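Long-range contacts in 4-oxalocrotonate decarboxylase NahK (Pseudomonas putida, PDB 5D2G), which catalyses the metal-dependent decarboxylation of (3E)-2-oxohex-3-enedioate to 2-oxopent-4-enoate and carbon dioxide in the breakdown of aromatic hydrocarbons: residues 123-128 / 260-265; 128-133 / 159-164. The protein carries 1 engineered substitution. All blocks are in the same frame, centred on the assembly; numbering follows the deposited sequence.

Interaction 1. Residues 123-128 / 260-265; sequences IHPKIE and VPVAPG. With MG (magnesium ion), chain B.
Ile127 carries CG1 between its backbone N and carbonyl carbon (chi1 56°), and Val262 holds CG1 beside its own N (chi1 -71°), which brings the two branches together across a short antiparallel beta pairing. The pairing joins the early part of the metal-bearing strand 126-135 to strand 260-261 in the mixed sheet of the FAH-type domain. Ile127 and Val260 form a hydrogen-bonded pair. Ile127 N gives to Val260 O, and Val260 N gives back to Ile127 O. Lys126 and Pro261 form the adjoining non-hydrogen-bonded pair, with CA atoms 4.0 Å apart. Here Lys126 CA makes a CA-H...O contact with Val260 O at 3.1 Å.

The side chains of Ile127 and Val262 cross at about a right angle. Val262 CG1 sits 3.8 Å from Ile127 CG1 and touches CG2 as well. Met208 of strand 205-210 packs on the face that carries Ile127 and Val260. The other branch of Val262, CG2, meets the ring of Pro125, 3.9 Å from its CG. Beyond the paired strands one more backbone bond follows: Val262 N donates to Pro125 O at 3.2 Å. The same oxygen, Pro125 O, also takes a CA-H...O contact from Pro261 CA at 3.6 Å.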
ATOM      1  N   ILE A 123       5.815  13.377   6.171  1.00  9.35           N
ATOM      2  CA  ILE A 123       4.988  14.265   6.997  1.00  8.98           C
ATOM      3  C   ILE A 123       4.719  13.663   8.368  1.00 11.86           C
ATOM      4  O   ILE A 123       5.162  14.183   9.389  1.00 11.04           O
ATOM      5  CB  ILE A 123       3.669  14.594   6.294  1.00  8.88           C
ATOM      6  CG1 ILE A 123       3.963  15.185   4.923  1.00  9.14           C
ATOM      7  CG2 ILE A 123       2.839  15.576   7.119  1.00 10.98           C
ATOM      8  CD1 ILE A 123       2.738  15.296   4.019  1.00  8.50           C
ATOM      9  N   HIS A 124       3.986  12.564   8.391  1.00  9.68           N
ATOM     10  CA  HIS A 124       3.700  11.895   9.640  1.00  9.95           C
ATOM     11  C   HIS A 124       3.652  10.405   9.376  1.00 12.10           C
ATOM     12  O   HIS A 124       2.574   9.796   9.361  1.00  9.47           O
ATOM     13  CB  HIS A 124       2.397  12.395  10.269  1.00 14.10           C
ATOM     14  CG  HIS A 124       1.426  13.006   9.298  1.00 18.35           C
ATOM     15  ND1 HIS A 124       0.729  14.166   9.580  1.00 23.78           N
ATOM     16  CD2 HIS A 124       1.020  12.617   8.064  1.00 14.03           C
ATOM     17  CE1 HIS A 124      -0.057  14.467   8.559  1.00 24.90           C
ATOM     18  NE2 HIS A 124       0.094  13.538   7.630  1.00 17.00           N
ATOM     19  N   PRO A 125       4.834   9.812   9.157  1.00 13.68           N
ATOM     20  CA  PRO A 125       4.883   8.428   8.671  1.00 14.44           C
ATOM     21  C   PRO A 125       4.523   7.395   9.740  1.00 12.42           C
ATOM     22  O   PRO A 125       4.698   7.610  10.949  1.00  9.81           O
ATOM     23  CB  PRO A 125       6.342   8.255   8.248  1.00  8.48           C
ATOM     24  CG  PRO A 125       7.111   9.219   9.181  1.00  9.07           C
ATOM     25  CD  PRO A 125       6.175  10.391   9.387  1.00 10.32           C
ATOM     26  N   LYS A 126       4.000   6.274   9.261  1.00 10.50           N
ATOM     27  CA  LYS A 126       3.703   5.125  10.087  1.00 12.87           C
ATOM     28  C   LYS A 126       4.183   3.925   9.311  1.00 12.18           C
ATOM     29  O   LYS A 126       4.274   3.969   8.078  1.00  8.84           O
ATOM     30  CB  LYS A 126       2.193   4.997  10.296  1.00 12.08           C
ATOM     31  CG  LYS A 126       1.571   6.174  11.029  1.00 14.67           C
ATOM     32  CD  LYS A 126       0.087   5.919  11.308  1.00 17.89           C
ATOM     33  CE  LYS A 126      -0.543   7.086  12.056  1.00 24.66           C
ATOM     34  NZ  LYS A 126      -1.916   6.763  12.540  1.00 28.39           N
ATOM     35  N   ILE A 127       4.486   2.846  10.016  1.00 11.91           N
ATOM     36  CA  ILE A 127       4.907   1.633   9.330  1.00  9.26           C
ATOM     37  C   ILE A 127       3.889   0.539   9.604  1.00 11.94           C
ATOM     38  O   ILE A 127       3.172   0.578  10.607  1.00 11.54           O
ATOM     39  CB  ILE A 127       6.316   1.182   9.776  1.00  9.75           C
ATOM     40  CG1 ILE A 127       6.374   0.991  11.288  1.00 10.72           C
ATOM     41  CG2 ILE A 127       7.363   2.221   9.363  1.00  9.51           C
ATOM     42  CD1 ILE A 127       7.514   0.085  11.715  1.00 18.06           C
ATOM     43  N   GLU A 128       3.815  -0.427   8.700  1.00  9.24           N
ATOM     44  CA  GLU A 128       2.948  -1.566   8.893  1.00 12.90           C
ATOM     45  C   GLU A 128       3.669  -2.755   8.261  1.00 11.47           C
ATOM     46  O   GLU A 128       4.307  -2.609   7.207  1.00 10.62           O
ATOM     47  CB  GLU A 128       1.579  -1.315   8.239  1.00 14.96           C
ATOM     48  CG  GLU A 128       1.642  -0.908   6.789  1.00 17.64           C
ATOM     49  CD  GLU A 128       0.274  -0.536   6.189  1.00 18.85           C
ATOM     50  OE1 GLU A 128      -0.772  -0.640   6.878  1.00 22.45           O
ATOM     51  OE2 GLU A 128       0.264  -0.135   5.010  1.00 15.35           O
ATOM     52  N   VAL A 260       2.107   1.809  12.836  1.00 13.95           N
ATOM     53  CA  VAL A 260       2.769   2.358  14.018  1.00 14.49           C
ATOM     54  C   VAL A 260       3.573   3.584  13.629  1.00  9.60           C
ATOM     55  O   VAL A 260       4.380   3.508  12.702  1.00 12.62           O
ATOM     56  CB  VAL A 260       3.737   1.329  14.619  1.00 13.70           C
ATOM     57  CG1 VAL A 260       4.587   1.968  15.711  1.00 18.99           C
ATOM     58  CG2 VAL A 260       2.965   0.129  15.156  1.00 11.88           C
ATOM     59  N   PRO A 261       3.372   4.707  14.337  1.00 11.23           N
ATOM     60  CA  PRO A 261       4.144   5.919  14.025  1.00 11.93           C
ATOM     61  C   PRO A 261       5.643   5.694  14.191  1.00 11.11           C
ATOM     62  O   PRO A 261       6.069   4.916  15.057  1.00 13.61           O
ATOM     63  CB  PRO A 261       3.668   6.940  15.084  1.00 15.46           C
ATOM     64  CG  PRO A 261       2.375   6.426  15.603  1.00 19.30           C
ATOM     65  CD  PRO A 261       2.439   4.909  15.464  1.00 16.65           C
ATOM     66  N   VAL A 262       6.433   6.368  13.363  1.00 10.90           N
ATOM     67  CA  VAL A 262       7.881   6.331  13.495  1.00 11.07           C
ATOM     68  C   VAL A 262       8.385   7.757  13.418  1.00 13.63           C
ATOM     69  O   VAL A 262       7.741   8.619  12.815  1.00 10.28           O
ATOM     70  CB  VAL A 262       8.546   5.465  12.411  1.00  9.62           C
ATOM     71  CG1 VAL A 262       8.266   3.988  12.661  1.00 10.34           C
ATOM     72  CG2 VAL A 262       8.048   5.873  11.030  1.00 10.42           C
ATOM     73  N   ALA A 263       9.527   8.004  14.042  1.00 11.58           N
ATOM     74  CA  ALA A 263      10.040   9.358  14.189  1.00 11.39           C
ATOM     75  C   ALA A 263      11.543   9.280  14.005  1.00 10.81           C
ATOM     76  O   ALA A 263      12.114   8.185  14.083  1.00 10.66           O
ATOM     77  CB  ALA A 263       9.699   9.897  15.580  1.00 12.02           C
ATOM     78  N   PRO A 264      12.195  10.427  13.747  1.00 12.26           N
ATOM     79  CA  PRO A 264      13.649  10.385  13.639  1.00 12.62           C
ATOM     80  C   PRO A 264      14.265   9.739  14.875  1.00 17.09           C
ATOM     81  O   PRO A 264      13.839  10.029  16.007  1.00 11.40           O
ATOM     82  CB  PRO A 264      14.029  11.866  13.599  1.00 12.09           C
ATOM     83  CG  PRO A 264      12.880  12.532  12.959  1.00 12.18           C
ATOM     84  CD  PRO A 264      11.650  11.756  13.401  1.00 11.63           C
ATOM     85  N   GLY A 265      15.238   8.858  14.658  1.00 11.52           N
ATOM     86  CA  GLY A 265      15.902   8.176  15.752  1.00 15.62           C
ATOM     87  C   GLY A 265      15.348   6.781  15.956  1.00 16.10           C
ATOM     88  O   GLY A 265      15.984   5.947  16.598  1.00 15.25           O
TER
HETATM   89 MG    MG B 301       0.225  -1.010   3.259  1.00  9.15          MG
HETATM   90  O   HOH W   1      -0.081  -2.005   1.517  1.00  6.22           O
HETATM   91  O   HOH W   2      -1.326   0.045   2.859  1.00 17.86           O
HETATM   92  O   HOH W   3      -1.523  -1.883   4.117  1.00 14.31           O

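Interaction 2. Residues 128-133 / 159-164; sequences EAEISV and TVEVID. With MG (magnesium ion), chain B.
The metal site of the enzyme is built on an antiparallel strand pair, 126-135 with 153-163. Glu128 faces Glu161 and Glu130 faces Thr159, both as hydrogen-bonded pairs, with Ala129 and Val160 between them on the other face. All four glutamate and threonine side chains therefore rise on one side of the sheet.

Three of them give one carboxylate oxygen each to the magnesium ion: Glu128 OE2 at 2.0 Å from MG, Glu130 OE1 at 1.9 Å from MG and Glu161 OE1 at 1.9 Å from MG. Three waters bring the ligands to six. Glu128 and Glu161 run side by side, with carboxylate planes 29° apart. Glu130 comes in obliquely, its plane 72° from that of Glu161. Glu161 reaches the ion with CG anti to its N (chi1 -163°) and an extended chain. The ion probably offsets the repulsion between Glu128 OE2 and Glu161 OE1, only 2.8 Å apart. Ile163 CG2 lies against the metal-bound oxygen of Glu128, OE2, at 3.4 Å.

The second oxygens of Glu130 and Glu161 are also held. Glu130 OE2 accepts from water 1 and from Gly254 N. Glu161 OE2 forms a salt bridge with Lys83, a 2-oxoglutarate-binding residue. Further along, Ser132 OG and Thr159 OG1 share a hydrogen bond of 2.6 Å. Three acidic ligands from paired strands around a divalent ion are typical of the FAH-fold active site.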
ATOM      1  N   GLU A 128       3.815  -0.427   8.700  1.00  9.24           N
ATOM      2  CA  GLU A 128       2.948  -1.566   8.893  1.00 12.90           C
ATOM      3  C   GLU A 128       3.669  -2.755   8.261  1.00 11.47           C
ATOM      4  O   GLU A 128       4.307  -2.609   7.207  1.00 10.62           O
ATOM      5  CB  GLU A 128       1.579  -1.315   8.239  1.00 14.96           C
ATOM      6  CG  GLU A 128       1.642  -0.908   6.789  1.00 17.64           C
ATOM      7  CD  GLU A 128       0.274  -0.536   6.189  1.00 18.85           C
ATOM      8  OE1 GLU A 128      -0.772  -0.640   6.878  1.00 22.45           O
ATOM      9  OE2 GLU A 128       0.264  -0.135   5.010  1.00 15.35           O
ATOM     10  N   ALA A 129       3.611  -3.910   8.922  1.00 12.10           N
ATOM     11  CA  ALA A 129       4.258  -5.118   8.407  1.00 12.59           C
ATOM     12  C   ALA A 129       3.358  -5.782   7.375  1.00 13.46           C
ATOM     13  O   ALA A 129       2.154  -5.935   7.600  1.00 10.29           O
ATOM     14  CB  ALA A 129       4.534  -6.068   9.515  1.00 12.64           C
ATOM     15  N   GLU A 130       3.942  -6.182   6.250  1.00  9.89           N
ATOM     16  CA  GLU A 130       3.172  -6.806   5.186  1.00  9.58           C
ATOM     17  C   GLU A 130       3.925  -7.960   4.554  1.00 12.14           C
ATOM     18  O   GLU A 130       5.131  -8.156   4.783  1.00 11.38           O
ATOM     19  CB  GLU A 130       2.807  -5.788   4.095  1.00  8.69           C
ATOM     20  CG  GLU A 130       2.305  -4.439   4.636  1.00 11.25           C
ATOM     21  CD  GLU A 130       1.563  -3.612   3.611  1.00 10.86           C
ATOM     22  OE1 GLU A 130       1.362  -2.410   3.891  1.00  8.18           O
ATOM     23  OE2 GLU A 130       1.161  -4.149   2.550  1.00 12.32           O
ATOM     24  N   ILE A 131       3.204  -8.718   3.746  1.00 12.51           N
ATOM     25  CA  ILE A 131       3.836  -9.702   2.891  1.00 10.24           C
ATOM     26  C   ILE A 131       3.549  -9.268   1.450  1.00 12.09           C
ATOM     27  O   ILE A 131       2.412  -8.928   1.100  1.00 11.05           O
ATOM     28  CB  ILE A 131       3.359 -11.151   3.238  1.00 19.58           C
ATOM     29  CG1 ILE A 131       4.238 -12.190   2.547  1.00 16.24           C
ATOM     30  CG2 ILE A 131       1.893 -11.357   2.908  1.00 16.99           C
ATOM     31  CD1 ILE A 131       5.617 -12.289   3.169  1.00 24.53           C
ATOM     32  N   SER A 132       4.595  -9.186   0.639  1.00  9.56           N
ATOM     33  CA  SER A 132       4.422  -8.841  -0.758  1.00  9.10           C
ATOM     34  C   SER A 132       4.612 -10.106  -1.554  1.00  9.70           C
ATOM     35  O   SER A 132       5.233 -11.071  -1.082  1.00 10.48           O
ATOM     36  CB  SER A 132       5.451  -7.805  -1.205  1.00 13.11           C
ATOM     37  OG  SER A 132       5.365  -6.625  -0.417  1.00 11.46           O
ATOM     38  N   VAL A 133       4.079 -10.102  -2.765  1.00  9.44           N
ATOM     39  CA  VAL A 133       4.309 -11.197  -3.684  1.00 10.07           C
ATOM     40  C   VAL A 133       4.783 -10.596  -4.993  1.00  9.92           C
ATOM     41  O   VAL A 133       4.562  -9.410  -5.257  1.00  9.26           O
ATOM     42  CB  VAL A 133       3.018 -11.998  -3.954  1.00 10.15           C
ATOM     43  CG1 VAL A 133       2.369 -12.407  -2.646  1.00 14.08           C
ATOM     44  CG2 VAL A 133       2.040 -11.168  -4.782  1.00  9.96           C
ATOM     45  N   THR A 159       7.772  -7.377   3.609  1.00 10.40           N
ATOM     46  CA  THR A 159       7.880  -5.962   3.269  1.00  9.68           C
ATOM     47  C   THR A 159       7.205  -5.122   4.338  1.00 12.93           C
ATOM     48  O   THR A 159       6.072  -5.400   4.730  1.00  9.36           O
ATOM     49  CB  THR A 159       7.162  -5.646   1.947  1.00 14.73           C
ATOM     50  OG1 THR A 159       7.569  -6.577   0.944  1.00 12.29           O
ATOM     51  CG2 THR A 159       7.476  -4.206   1.474  1.00  8.41           C
ATOM     52  N   VAL A 160       7.891  -4.089   4.799  1.00 12.44           N
ATOM     53  CA  VAL A 160       7.267  -3.122   5.682  1.00  9.18           C
ATOM     54  C   VAL A 160       6.926  -1.909   4.839  1.00  9.08           C
ATOM     55  O   VAL A 160       7.787  -1.418   4.107  1.00 12.71           O
ATOM     56  CB  VAL A 160       8.238  -2.712   6.803  1.00  9.77           C
ATOM     57  CG1 VAL A 160       7.709  -1.502   7.561  1.00  9.57           C
ATOM     58  CG2 VAL A 160       8.494  -3.896   7.730  1.00 10.71           C
ATOM     59  N   GLU A 161       5.678  -1.438   4.908  1.00  8.00           N
ATOM     60  CA  GLU A 161       5.348  -0.202   4.213  1.00 10.47           C
ATOM     61  C   GLU A 161       5.511   0.963   5.161  1.00  8.70           C
ATOM     62  O   GLU A 161       5.181   0.863   6.341  1.00 10.28           O
ATOM     63  CB  GLU A 161       3.914  -0.188   3.677  1.00  9.29           C
ATOM     64  CG  GLU A 161       3.737   0.914   2.627  1.00  8.31           C
ATOM     65  CD  GLU A 161       2.369   0.945   1.976  1.00 10.36           C
ATOM     66  OE1 GLU A 161       1.438   0.257   2.455  1.00 11.22           O
ATOM     67  OE2 GLU A 161       2.239   1.674   0.970  1.00  7.13           O
ATOM     68  N   VAL A 162       6.024   2.074   4.649  1.00  8.96           N
ATOM     69  CA  VAL A 162       5.923   3.313   5.390  1.00 10.22           C
ATOM     70  C   VAL A 162       4.796   4.048   4.704  1.00  9.40           C
ATOM     71  O   VAL A 162       4.888   4.348   3.498  1.00  8.11           O
ATOM     72  CB  VAL A 162       7.183   4.161   5.287  1.00 11.62           C
ATOM     73  CG1 VAL A 162       7.015   5.409   6.145  1.00  7.67           C
ATOM     74  CG2 VAL A 162       8.409   3.355   5.739  1.00  9.26           C
ATOM     75  N   ILE A 163       3.719   4.304   5.436  1.00  8.34           N
ATOM     76  CA  ILE A 163       2.611   5.045   4.844  1.00  8.81           C
ATOM     77  C   ILE A 163       2.629   6.436   5.439  1.00  7.67           C
ATOM     78  O   ILE A 163       3.106   6.636   6.550  1.00 10.01           O
ATOM     79  CB  ILE A 163       1.243   4.381   5.080  1.00  7.00           C
ATOM     80  CG1 ILE A 163       0.980   4.186   6.572  1.00  7.65           C
ATOM     81  CG2 ILE A 163       1.147   3.043   4.343  1.00  8.57           C
ATOM     82  CD1 ILE A 163      -0.402   3.554   6.856  1.00  7.98           C
ATOM     83  N   ASP A 164       2.124   7.404   4.684  1.00  6.92           N
ATOM     84  CA  ASP A 164       2.184   8.776   5.136  1.00  8.66           C
ATOM     85  C   ASP A 164       1.075   9.494   4.419  1.00 10.57           C
ATOM     86  O   ASP A 164       1.245   9.938   3.288  1.00 13.62           O
ATOM     87  CB  ASP A 164       3.554   9.357   4.771  1.00  7.13           C
ATOM     88  CG  ASP A 164       3.803  10.711   5.370  1.00  7.82           C
ATOM     89  OD1 ASP A 164       3.186  11.051   6.403  1.00  9.17           O
ATOM     90  OD2 ASP A 164       4.646  11.436   4.790  1.00  7.51           O
TER
HETATM   91 MG    MG B 301       0.225  -1.010   3.259  1.00  9.15          MG
HETATM   92  O   HOH W   1      -0.081  -2.005   1.517  1.00  6.22           O
HETATM   93  O   HOH W   2      -1.326   0.045   2.859  1.00 17.86           O
HETATM   94  O   HOH W   3      -1.523  -1.883   4.117  1.00 14.31           O

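Overall arrangement
Both interactions use strand 126-135, with centres 12 Å apart. Interaction 1 joins strand 260-261 to it and interaction 2 joins strand 153-163, so all three belong to one sheet. Along the chain, interaction 2 is nested inside the loop closed by interaction 1. Glu128 belongs to both: it directly follows the pairing with Val260 and supplies a metal ligand to the active site. The side chain of Ile127 lies about 7 Å from that of Glu161. A second link lies away from the ion. Asp164 OD1 probably accepts from His124 N at 2.6 Å, and Asp164 OD2 from Ile123 N at 2.7 Å. Pro125 CB also packs on Val162 CG1 at 3.6 Å.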